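Local coordinates for beta-lactamase-like protein (PDB 6AUF) that probably hydrolyses beta-lactam antibiotics as a class B3 metallo-beta-lactamase that works with two bound zinc ions, at residues A47-Y55 against W194-R204; R180-S191 against R228-I239. All blocks are in the same frame, centred on the assembly; numbering follows the deposited sequence.

Contact 1. Residues A47-Y55 against W194-R204; sequences AHIYGNTWY and WQACDEAFTCR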
loop_
_atom_site.group_PDB
_atom_site.type_symbol
_atom_site.label_atom_id
_atom_site.label_comp_id
_atom_site.label_asym_id
_atom_site.label_seq_id
_atom_site.Cartn_x
_atom_site.Cartn_y
_atom_site.Cartn_z
ATOM N N ALA A 47 7.633 -4.722 13.341
ATOM C CA ALA A 47 6.737 -5.632 14.031
ATOM C C ALA A 47 6.439 -6.826 13.142
ATOM O O ALA A 47 6.697 -6.821 11.939
ATOM C CB ALA A 47 5.439 -4.945 14.460
ATOM N N HIS A 48 5.893 -7.852 13.771
ATOM C CA HIS A 48 5.526 -9.094 13.119
ATOM C C HIS A 48 4.038 -9.038 12.799
ATOM O O HIS A 48 3.217 -8.810 13.694
ATOM C CB HIS A 48 5.853 -10.264 14.042
ATOM C CG HIS A 48 5.425 -11.596 13.523
ATOM N ND1 HIS A 48 5.965 -12.160 12.387
ATOM C CD2 HIS A 48 4.518 -12.483 13.995
ATOM C CE1 HIS A 48 5.402 -13.336 12.176
ATOM N NE2 HIS A 48 4.523 -13.558 13.139
ATOM N N ILE A 49 3.685 -9.230 11.532
ATOM C CA ILE A 49 2.269 -9.211 11.194
ATOM C C ILE A 49 1.719 -10.624 11.307
ATOM O O ILE A 49 0.806 -10.881 12.097
ATOM C CB ILE A 49 2.021 -8.617 9.800
ATOM C CG1 ILE A 49 2.376 -7.132 9.799
ATOM C CG2 ILE A 49 0.566 -8.833 9.374
ATOM C CD1 ILE A 49 2.204 -6.496 8.440
ATOM N N TYR A 50 2.268 -11.547 10.525
ATOM C CA TYR A 50 1.790 -12.921 10.541
ATOM C C TYR A 50 2.700 -13.753 9.653
ATOM O O TYR A 50 3.123 -13.290 8.589
ATOM C CB TYR A 50 0.337 -13.015 10.058
ATOM C CG TYR A 50 -0.358 -14.303 10.445
ATOM C CD1 TYR A 50 -0.837 -14.491 11.732
ATOM C CD2 TYR A 50 -0.543 -15.330 9.519
ATOM C CE1 TYR A 50 -1.478 -15.664 12.095
ATOM C CE2 TYR A 50 -1.187 -16.509 9.874
ATOM C CZ TYR A 50 -1.649 -16.669 11.164
ATOM O OH TYR A 50 -2.289 -17.828 11.538
ATOM N N GLY A 51 3.009 -14.969 10.105
ATOM C CA GLY A 51 3.908 -15.841 9.376
ATOM C C GLY A 51 5.129 -15.113 8.855
ATOM O O GLY A 51 5.884 -14.509 9.625
ATOM N N ASN A 52 5.314 -15.141 7.537
ATOM C CA ASN A 52 6.476 -14.575 6.859
ATOM C C ASN A 52 6.329 -13.086 6.560
ATOM O O ASN A 52 7.107 -12.550 5.753
ATOM C CB ASN A 52 6.741 -15.338 5.556
ATOM C CG ASN A 52 5.592 -15.198 4.542
ATOM O OD1 ASN A 52 4.601 -14.491 4.781
ATOM N ND2 ASN A 52 5.736 -15.860 3.395
ATOM N N THR A 53 5.368 -12.406 7.186
ATOM C CA THR A 53 5.029 -11.034 6.839
ATOM C C THR A 53 5.283 -10.105 8.016
ATOM O O THR A 53 4.859 -10.388 9.142
ATOM C CB THR A 53 3.571 -10.937 6.387
ATOM O OG1 THR A 53 3.379 -11.831 5.291
ATOM C CG2 THR A 53 3.230 -9.519 5.982
ATOM N N TRP A 54 5.912 -8.966 7.728
ATOM C CA TRP A 54 6.451 -8.067 8.731
ATOM C C TRP A 54 6.106 -6.620 8.402
ATOM O O TRP A 54 6.174 -6.205 7.239
ATOM C CB TRP A 54 7.965 -8.220 8.796
ATOM C CG TRP A 54 8.429 -9.645 8.953
ATOM C CD1 TRP A 54 8.741 -10.518 7.961
ATOM C CD2 TRP A 54 8.646 -10.343 10.186
ATOM N NE1 TRP A 54 9.135 -11.723 8.493
ATOM C CE2 TRP A 54 9.088 -11.640 9.858
ATOM C CE3 TRP A 54 8.519 -9.990 11.536
ATOM C CZ2 TRP A 54 9.401 -12.584 10.822
ATOM C CZ3 TRP A 54 8.822 -10.932 12.493
ATOM C CH2 TRP A 54 9.255 -12.215 12.134
ATOM N N TYR A 55 5.746 -5.852 9.429
ATOM C CA TYR A 55 5.667 -4.403 9.291
ATOM C C TYR A 55 7.053 -3.815 9.507
ATOM O O TYR A 55 7.704 -4.101 10.514
ATOM C CB TYR A 55 4.681 -3.800 10.291
ATOM C CG TYR A 55 4.379 -2.340 10.032
ATOM C CD1 TYR A 55 5.169 -1.326 10.579
ATOM C CD2 TYR A 55 3.302 -1.970 9.229
ATOM C CE1 TYR A 55 4.882 0.014 10.341
ATOM C CE2 TYR A 55 3.011 -0.640 8.982
ATOM C CZ TYR A 55 3.796 0.341 9.532
ATOM O OH TYR A 55 3.480 1.648 9.266
ATOM N N TRP A 194 -1.753 -12.511 -0.484
ATOM C CA TRP A 194 -0.905 -13.701 -0.382
ATOM C C TRP A 194 -1.235 -14.450 0.901
ATOM O O TRP A 194 -1.894 -13.922 1.797
ATOM C CB TRP A 194 0.593 -13.361 -0.424
ATOM C CG TRP A 194 1.092 -12.561 0.757
ATOM C CD1 TRP A 194 1.714 -13.049 1.887
ATOM C CD2 TRP A 194 1.031 -11.146 0.920
ATOM N NE1 TRP A 194 2.037 -12.014 2.742
ATOM C CE2 TRP A 194 1.632 -10.837 2.177
ATOM C CE3 TRP A 194 0.525 -10.104 0.137
ATOM C CZ2 TRP A 194 1.733 -9.531 2.658
ATOM C CZ3 TRP A 194 0.629 -8.802 0.619
ATOM C CH2 TRP A 194 1.226 -8.527 1.862
ATOM N N GLN A 195 -0.781 -15.697 0.967
ATOM C CA GLN A 195 -1.044 -16.555 2.116
ATOM C C GLN A 195 0.109 -16.525 3.118
ATOM O O GLN A 195 1.285 -16.467 2.741
ATOM C CB GLN A 195 -1.301 -17.995 1.672
ATOM C CG GLN A 195 -1.560 -18.925 2.841
ATOM C CD GLN A 195 -1.914 -20.325 2.397
ATOM O OE1 GLN A 195 -3.079 -20.701 2.396
ATOM N NE2 GLN A 195 -0.909 -21.104 2.015
ATOM N N ALA A 196 -0.245 -16.557 4.405
ATOM C CA ALA A 196 0.713 -16.585 5.500
ATOM C C ALA A 196 0.271 -17.615 6.529
ATOM O O ALA A 196 -0.920 -17.747 6.822
ATOM C CB ALA A 196 0.853 -15.214 6.155
ATOM N N CYS A 197 1.230 -18.351 7.075
ATOM C CA CYS A 197 0.925 -19.391 8.041
ATOM C C CYS A 197 1.801 -19.213 9.269
ATOM O O CYS A 197 2.981 -18.865 9.158
ATOM C CB CYS A 197 1.116 -20.770 7.425
ATOM S SG CYS A 197 0.291 -20.923 5.813
ATOM N N ASP A 198 1.204 -19.431 10.442
ATOM C CA ASP A 198 1.910 -19.231 11.698
ATOM C C ASP A 198 2.790 -20.439 11.979
ATOM O O ASP A 198 3.062 -21.237 11.076
ATOM C CB ASP A 198 0.921 -18.970 12.845
ATOM C CG ASP A 198 0.008 -20.158 13.138
ATOM O OD1 ASP A 198 0.187 -21.235 12.521
ATOM O OD2 ASP A 198 -0.895 -20.009 14.000
ATOM N N GLU A 199 3.237 -20.584 13.224
ATOM C CA GLU A 199 4.106 -21.702 13.561
ATOM C C GLU A 199 3.356 -23.023 13.608
ATOM O O GLU A 199 3.977 -24.078 13.436
ATOM C CB GLU A 199 4.789 -21.447 14.902
ATOM C CG GLU A 199 6.111 -22.155 15.043
ATOM C CD GLU A 199 7.103 -21.710 13.992
ATOM O OE1 GLU A 199 8.071 -22.458 13.728
ATOM O OE2 GLU A 199 6.913 -20.607 13.438
ATOM N N ALA A 200 2.044 -22.989 13.845
ATOM C CA ALA A 200 1.218 -24.187 13.934
ATOM C C ALA A 200 0.501 -24.526 12.625
ATOM O O ALA A 200 -0.429 -25.342 12.637
ATOM C CB ALA A 200 0.189 -24.030 15.049
ATOM N N PHE A 201 0.901 -23.919 11.500
ATOM C CA PHE A 201 0.270 -24.186 10.202
ATOM C C PHE A 201 -1.217 -23.858 10.246
ATOM O O PHE A 201 -2.053 -24.626 9.778
ATOM C CB PHE A 201 0.471 -25.637 9.739
ATOM C CG PHE A 201 1.909 -26.073 9.691
ATOM C CD1 PHE A 201 2.518 -26.627 10.815
ATOM C CD2 PHE A 201 2.647 -25.943 8.526
ATOM C CE1 PHE A 201 3.838 -27.031 10.780
ATOM C CE2 PHE A 201 3.969 -26.347 8.481
ATOM C CZ PHE A 201 4.566 -26.892 9.618
ATOM N N THR A 202 -1.551 -22.748 10.888
ATOM C CA THR A 202 -2.803 -22.047 10.651
ATOM C C THR A 202 -2.494 -20.968 9.625
ATOM O O THR A 202 -1.580 -20.161 9.827
ATOM C CB THR A 202 -3.365 -21.436 11.934
ATOM O OG1 THR A 202 -4.098 -22.426 12.663
ATOM C CG2 THR A 202 -4.282 -20.291 11.615
ATOM N N CYS A 203 -3.218 -20.977 8.518
ATOM C CA CYS A 203 -2.910 -20.114 7.391
ATOM C C CYS A 203 -4.014 -19.092 7.213
ATOM O O CYS A 203 -5.190 -19.382 7.447
ATOM C CB CYS A 203 -2.732 -20.922 6.110
ATOM S SG CYS A 203 -1.341 -22.084 6.166
ATOM N N ARG A 204 -3.619 -17.891 6.819
ATOM C CA ARG A 204 -4.524 -16.779 6.635
ATOM C C ARG A 204 -4.105 -16.049 5.376
ATOM O O ARG A 204 -2.919 -15.999 5.037
ATOM C CB ARG A 204 -4.492 -15.797 7.815
ATOM C CG ARG A 204 -4.671 -16.429 9.164
ATOM C CD ARG A 204 -6.032 -17.072 9.289
ATOM N NE ARG A 204 -6.389 -17.158 10.696
ATOM C CZ ARG A 204 -7.315 -17.965 11.190
ATOM N NH1 ARG A 204 -7.980 -18.778 10.379
ATOM N NH2 ARG A 204 -7.563 -17.957 12.496
#
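Tyr50, at the tip of the hairpin 47-55, reaches across to a second hairpin, 194-204, and its ring carries most of the contact. With CG anti to the backbone N (chi1 -162°), the end of the ring reaches segment 194-204. CD2 packs on Ala196 CB at 3.6 Å. Next along the same edge, CE2 lies 3.3 Å from Ala196 O, which sits in the ring plane and also takes the backbone N-H of Arg204. CE2 and CZ both rest against CG of Arg204, whose chain bends at chi2 as it passes, while CE1 looks more distantly toward Asp198 CB. At the tip, OH donates to Thr202 O at 3.0 Å from above the carbonyl plane, 64° out of it. Asp198 N approaches that oxygen from the opposite face, so two donors hold it.

Next in the chain, Gly51 brings its CA to 3.2 Å from Cys197 O. Its positive phi, a shape that favours glycine, belongs to the type II' turn Tyr50-Thr53, and a classic bulge sets Ile49 and Tyr50 both opposite Thr53. The facing hairpin is closed by the Cys197-Cys203 disulfide.

On the far side of Ala196, Trp194 NE1 donates to Thr53 OG1 at 2.9 Å, nearly straight (166°) and in the indole plane. Thr53 OG1 in turn donates to Asn52 OD1, and its CG2 lies 3.6 Å from Trp194 CZ2. Ile206 and Val66 pack around this pair. The contact thus joins the ends of the two sheets of the metallo-beta-lactamase sandwich, well away from the zinc site. Its chemistry implies a directional fit: a tyrosine hydroxyl bound to a backbone carbonyl, and a buried indole N-H accepted by a threonine hydroxyl that has its own acceptor in Asn52.

Contact 2. Residues R180-S191 against R228-I239; sequences RETPAHSPGSAS and RIARIRTGLSRI. With ZN (zinc ion), chain C.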
loop_
_atom_site.group_PDB
_atom_site.type_symbol
_atom_site.label_atom_id
_atom_site.label_comp_id
_atom_site.label_asym_id
_atom_site.label_seq_id
_atom_site.Cartn_x
_atom_site.Cartn_y
_atom_site.Cartn_z
ATOM N N ARG A 180 -3.981 -7.064 -7.815
ATOM C CA ARG A 180 -5.210 -6.627 -8.445
ATOM C C ARG A 180 -5.088 -5.137 -8.727
ATOM O O ARG A 180 -4.699 -4.367 -7.837
ATOM C CB ARG A 180 -6.441 -6.873 -7.558
ATOM C CG ARG A 180 -6.879 -8.331 -7.344
ATOM C CD ARG A 180 -7.035 -9.136 -8.598
ATOM N NE ARG A 180 -7.981 -8.548 -9.548
ATOM C CZ ARG A 180 -9.230 -8.972 -9.744
ATOM N NH1 ARG A 180 -9.716 -9.986 -9.039
ATOM N NH2 ARG A 180 -10.009 -8.377 -10.652
ATOM N N GLU A 181 -5.434 -4.729 -9.955
ATOM C CA GLU A 181 -5.630 -3.307 -10.225
ATOM C C GLU A 181 -6.892 -2.826 -9.512
ATOM O O GLU A 181 -7.989 -3.351 -9.753
ATOM C CB GLU A 181 -5.710 -3.033 -11.725
ATOM C CG GLU A 181 -4.338 -2.759 -12.337
ATOM C CD GLU A 181 -4.406 -2.285 -13.773
ATOM O OE1 GLU A 181 -3.383 -1.782 -14.308
ATOM O OE2 GLU A 181 -5.492 -2.413 -14.361
ATOM N N THR A 182 -6.733 -1.834 -8.634
ATOM C CA THR A 182 -7.799 -1.367 -7.737
ATOM C C THR A 182 -7.849 0.160 -7.769
ATOM O O THR A 182 -7.532 0.822 -6.777
ATOM C CB THR A 182 -7.574 -1.885 -6.306
ATOM O OG1 THR A 182 -6.288 -1.455 -5.819
ATOM C CG2 THR A 182 -7.587 -3.391 -6.278
ATOM N N PRO A 183 -8.270 0.754 -8.889
ATOM C CA PRO A 183 -7.967 2.176 -9.127
ATOM C C PRO A 183 -8.921 3.160 -8.468
ATOM O O PRO A 183 -9.335 4.133 -9.111
ATOM C CB PRO A 183 -8.038 2.288 -10.660
ATOM C CG PRO A 183 -8.077 0.853 -11.158
ATOM C CD PRO A 183 -8.811 0.122 -10.101
ATOM N N ALA A 184 -9.254 2.939 -7.187
ATOM C CA ALA A 184 -10.173 3.831 -6.493
ATOM C C ALA A 184 -9.503 5.144 -6.110
ATOM O O ALA A 184 -10.102 6.213 -6.264
ATOM C CB ALA A 184 -10.750 3.138 -5.266
ATOM N N HIS A 185 -8.265 5.094 -5.628
ATOM C CA HIS A 185 -7.638 6.269 -5.041
ATOM C C HIS A 185 -6.793 7.022 -6.052
ATOM O O HIS A 185 -6.693 8.254 -5.976
ATOM C CB HIS A 185 -6.797 5.856 -3.815
ATOM C CG HIS A 185 -5.796 6.891 -3.381
ATOM N ND1 HIS A 185 -6.127 7.975 -2.594
ATOM C CD2 HIS A 185 -4.476 7.017 -3.648
ATOM C CE1 HIS A 185 -5.055 8.720 -2.389
ATOM N NE2 HIS A 185 -4.040 8.158 -3.016
ATOM N N SER A 186 -6.194 6.302 -6.990
ATOM C CA SER A 186 -5.375 6.872 -8.047
ATOM C C SER A 186 -5.472 5.960 -9.256
ATOM O O SER A 186 -5.942 4.820 -9.150
ATOM C CB SER A 186 -3.919 7.000 -7.604
ATOM O OG SER A 186 -3.346 5.706 -7.546
ATOM N N PRO A 187 -5.016 6.412 -10.422
ATOM C CA PRO A 187 -5.071 5.523 -11.591
ATOM C C PRO A 187 -4.237 4.268 -11.432
ATOM O O PRO A 187 -4.657 3.193 -11.891
ATOM C CB PRO A 187 -4.565 6.419 -12.728
ATOM C CG PRO A 187 -4.960 7.799 -12.292
ATOM C CD PRO A 187 -4.734 7.807 -10.804
ATOM N N GLY A 188 -3.068 4.369 -10.791
ATOM C CA GLY A 188 -2.132 3.273 -10.663
ATOM C C GLY A 188 -2.334 2.402 -9.442
ATOM O O GLY A 188 -1.517 1.510 -9.182
ATOM N N SER A 189 -3.404 2.627 -8.685
ATOM C CA SER A 189 -3.578 1.922 -7.421
ATOM C C SER A 189 -3.623 0.409 -7.621
ATOM O O SER A 189 -4.307 -0.106 -8.516
ATOM C CB SER A 189 -4.851 2.398 -6.732
ATOM O OG SER A 189 -5.276 1.411 -5.816
ATOM N N ALA A 190 -2.885 -0.300 -6.775
ATOM C CA ALA A 190 -2.829 -1.750 -6.767
ATOM C C ALA A 190 -3.026 -2.268 -5.347
ATOM O O ALA A 190 -2.667 -1.614 -4.366
ATOM C CB ALA A 190 -1.504 -2.258 -7.308
ATOM N N SER A 191 -3.618 -3.451 -5.252
ATOM C CA SER A 191 -3.798 -4.156 -3.997
ATOM C C SER A 191 -3.201 -5.547 -4.139
ATOM O O SER A 191 -3.242 -6.148 -5.220
ATOM C CB SER A 191 -5.274 -4.249 -3.614
ATOM O OG SER A 191 -5.741 -2.987 -3.170
ATOM N N ARG A 228 -12.401 8.034 -14.929
ATOM C CA ARG A 228 -11.997 7.945 -13.531
ATOM C C ARG A 228 -13.094 7.336 -12.672
ATOM O O ARG A 228 -12.819 6.488 -11.811
ATOM C CB ARG A 228 -11.628 9.332 -13.004
ATOM C CG ARG A 228 -11.172 9.350 -11.549
ATOM C CD ARG A 228 -9.629 9.248 -11.402
ATOM N NE ARG A 228 -9.124 7.928 -11.773
ATOM C CZ ARG A 228 -9.101 6.866 -10.965
ATOM N NH1 ARG A 228 -9.557 6.945 -9.706
ATOM N NH2 ARG A 228 -8.630 5.707 -11.431
ATOM N N ILE A 229 -14.345 7.762 -12.876
ATOM C CA ILE A 229 -15.442 7.232 -12.068
ATOM C C ILE A 229 -15.605 5.739 -12.310
ATOM O O ILE A 229 -15.889 4.971 -11.383
ATOM C CB ILE A 229 -16.754 7.990 -12.353
ATOM C CG1 ILE A 229 -16.641 9.459 -11.943
ATOM C CG2 ILE A 229 -17.938 7.303 -11.658
ATOM C CD1 ILE A 229 -17.956 10.197 -11.973
ATOM N N ALA A 230 -15.459 5.305 -13.562
ATOM C CA ALA A 230 -15.650 3.886 -13.850
ATOM C C ALA A 230 -14.515 3.066 -13.258
ATOM O O ALA A 230 -14.741 1.976 -12.723
ATOM C CB ALA A 230 -15.763 3.655 -15.362
ATOM N N ARG A 231 -13.288 3.576 -13.359
ATOM C CA ARG A 231 -12.153 2.931 -12.709
ATOM C C ARG A 231 -12.329 2.870 -11.189
ATOM O O ARG A 231 -11.982 1.863 -10.564
ATOM C CB ARG A 231 -10.869 3.660 -13.094
ATOM C CG ARG A 231 -10.506 3.456 -14.557
ATOM C CD ARG A 231 -10.254 1.985 -14.796
ATOM N NE ARG A 231 -8.870 1.632 -14.515
ATOM C CZ ARG A 231 -8.403 0.384 -14.505
ATOM N NH1 ARG A 231 -9.218 -0.649 -14.731
ATOM N NH2 ARG A 231 -7.114 0.173 -14.268
ATOM N N ILE A 232 -12.895 3.917 -10.576
ATOM C CA ILE A 232 -13.145 3.862 -9.136
ATOM C C ILE A 232 -14.086 2.710 -8.801
ATOM O O ILE A 232 -13.809 1.890 -7.917
ATOM C CB ILE A 232 -13.685 5.207 -8.618
ATOM C CG1 ILE A 232 -12.597 6.284 -8.711
ATOM C CG2 ILE A 232 -14.179 5.053 -7.178
ATOM C CD1 ILE A 232 -13.122 7.718 -8.652
ATOM N N ARG A 233 -15.212 2.627 -9.501
ATOM C CA ARG A 233 -16.156 1.549 -9.240
ATOM C C ARG A 233 -15.493 0.182 -9.366
ATOM O O ARG A 233 -15.742 -0.720 -8.554
ATOM C CB ARG A 233 -17.340 1.684 -10.194
ATOM C CG ARG A 233 -17.937 3.061 -10.130
ATOM C CD ARG A 233 -19.416 2.996 -9.883
ATOM N NE ARG A 233 -20.037 4.299 -10.075
ATOM C CZ ARG A 233 -20.475 5.068 -9.086
ATOM N NH1 ARG A 233 -20.371 4.654 -7.828
ATOM N NH2 ARG A 233 -21.027 6.246 -9.359
ATOM N N THR A 234 -14.651 0.010 -10.384
ATOM C CA THR A 234 -13.930 -1.246 -10.549
ATOM C C THR A 234 -13.031 -1.520 -9.357
ATOM O O THR A 234 -12.962 -2.653 -8.873
ATOM C CB THR A 234 -13.094 -1.218 -11.835
ATOM O OG1 THR A 234 -13.963 -1.198 -12.969
ATOM C CG2 THR A 234 -12.142 -2.462 -11.934
ATOM N N GLY A 235 -12.328 -0.490 -8.883
ATOM C CA GLY A 235 -11.404 -0.674 -7.782
ATOM C C GLY A 235 -12.120 -1.016 -6.487
ATOM O O GLY A 235 -11.710 -1.927 -5.759
ATOM N N LEU A 236 -13.198 -0.286 -6.179
ATOM C CA LEU A 236 -13.974 -0.604 -4.986
ATOM C C LEU A 236 -14.461 -2.042 -5.035
ATOM O O LEU A 236 -14.433 -2.765 -4.024
ATOM C CB LEU A 236 -15.159 0.343 -4.855
ATOM C CG LEU A 236 -14.773 1.803 -4.737
ATOM C CD1 LEU A 236 -16.020 2.687 -4.670
ATOM C CD2 LEU A 236 -13.901 1.968 -3.515
ATOM N N SER A 237 -14.898 -2.476 -6.213
ATOM C CA SER A 237 -15.451 -3.812 -6.334
ATOM C C SER A 237 -14.374 -4.865 -6.119
ATOM O O SER A 237 -14.604 -5.857 -5.422
ATOM C CB SER A 237 -16.135 -3.969 -7.695
ATOM O OG SER A 237 -16.207 -5.335 -8.062
ATOM N N ARG A 238 -13.185 -4.654 -6.683
ATOM C CA ARG A 238 -12.102 -5.611 -6.481
ATOM C C ARG A 238 -11.591 -5.604 -5.040
ATOM O O ARG A 238 -11.288 -6.665 -4.481
ATOM C CB ARG A 238 -10.970 -5.323 -7.465
ATOM C CG ARG A 238 -11.345 -5.760 -8.910
ATOM C CD ARG A 238 -10.399 -5.197 -9.940
ATOM N NE ARG A 238 -10.820 -5.533 -11.290
ATOM C CZ ARG A 238 -10.219 -5.104 -12.396
ATOM N NH1 ARG A 238 -9.152 -4.326 -12.332
ATOM N NH2 ARG A 238 -10.691 -5.461 -13.569
ATOM N N ILE A 239 -11.475 -4.422 -4.428
ATOM C CA ILE A 239 -11.003 -4.350 -3.055
ATOM C C ILE A 239 -11.927 -5.152 -2.150
ATOM O O ILE A 239 -11.472 -5.906 -1.272
ATOM C CB ILE A 239 -10.892 -2.881 -2.601
ATOM C CG1 ILE A 239 -9.646 -2.223 -3.170
ATOM C CG2 ILE A 239 -10.869 -2.784 -1.072
ATOM C CD1 ILE A 239 -9.626 -0.731 -2.915
HETATM ZN ZN ZN C . -2.096 8.629 -2.446
HETATM O O HOH W 1 -7.779 -3.210 -14.625
HETATM O O HOH W 2 -9.940 8.911 -7.445
HETATM O O HOH W 3 -6.664 3.021 -14.300
#
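Three arginines of helix 226-241 bond directly to Glu181 and Pro183, where strand 175-181 runs into the loop. Arg228 grips Pro183 O end-on: NH1 and NH2 each lie 2.9 Å from that one oxygen, the bond from NH2 using a lone pair in the carbonyl plane. Arg238, extended from CG to NE, sends NH1 almost straight (175°) to Glu181 O at 3.0 Å. Water 2 bridges Ala184 O and Arg228 NH1; water 3 joins Pro187 O to Arg231 NE.

Among the charges, Arg231 NH2 forms a salt bridge with Glu181 OE2 (3.1 Å), reaching it from above the carboxylate plane; Ser132 takes OE1. Arg180 NH2 lies 3.0 Å from Arg238 NE, two donors that do not bond; Arg180 NE is salt-bridged to Asp166.

In the metallo-beta-lactamase fold this loop links two sheet strands and carries a zinc ligand: His185 NE2 binds the metal at 2.1 Å together with His107 and His109.

Close packing is centred on Gly235, whose CA sits 3.7 Å from Thr182 C, where the helix has no side chain. Pro183 CG lies over one face of the Arg231 guanidinium, Ala184 CB meets Leu236 CD2, and Thr182 CB rests on Ile239 CG1.

How the contacts relate
From the N terminus the chain first lays down 47-55, at the edge of the seven-stranded sheet, then runs through 138 residues before contact 1 closes on 194-204. Within that long excursion comes 180-191, whose partner, helix segment 228-239, lies further on, 36 residues beyond it. The segments therefore alternate and the two loops cross instead of nesting. Strand 190-197 serves both: its start ends the zinc-ligand loop of contact 2, and its end enters the hairpin of contact 1, with the centres about 27 Å apart. Contact 1 ties the two sheets together at one end; contact 2 lays helix 226-241 against the five-stranded sheet's active-site loop.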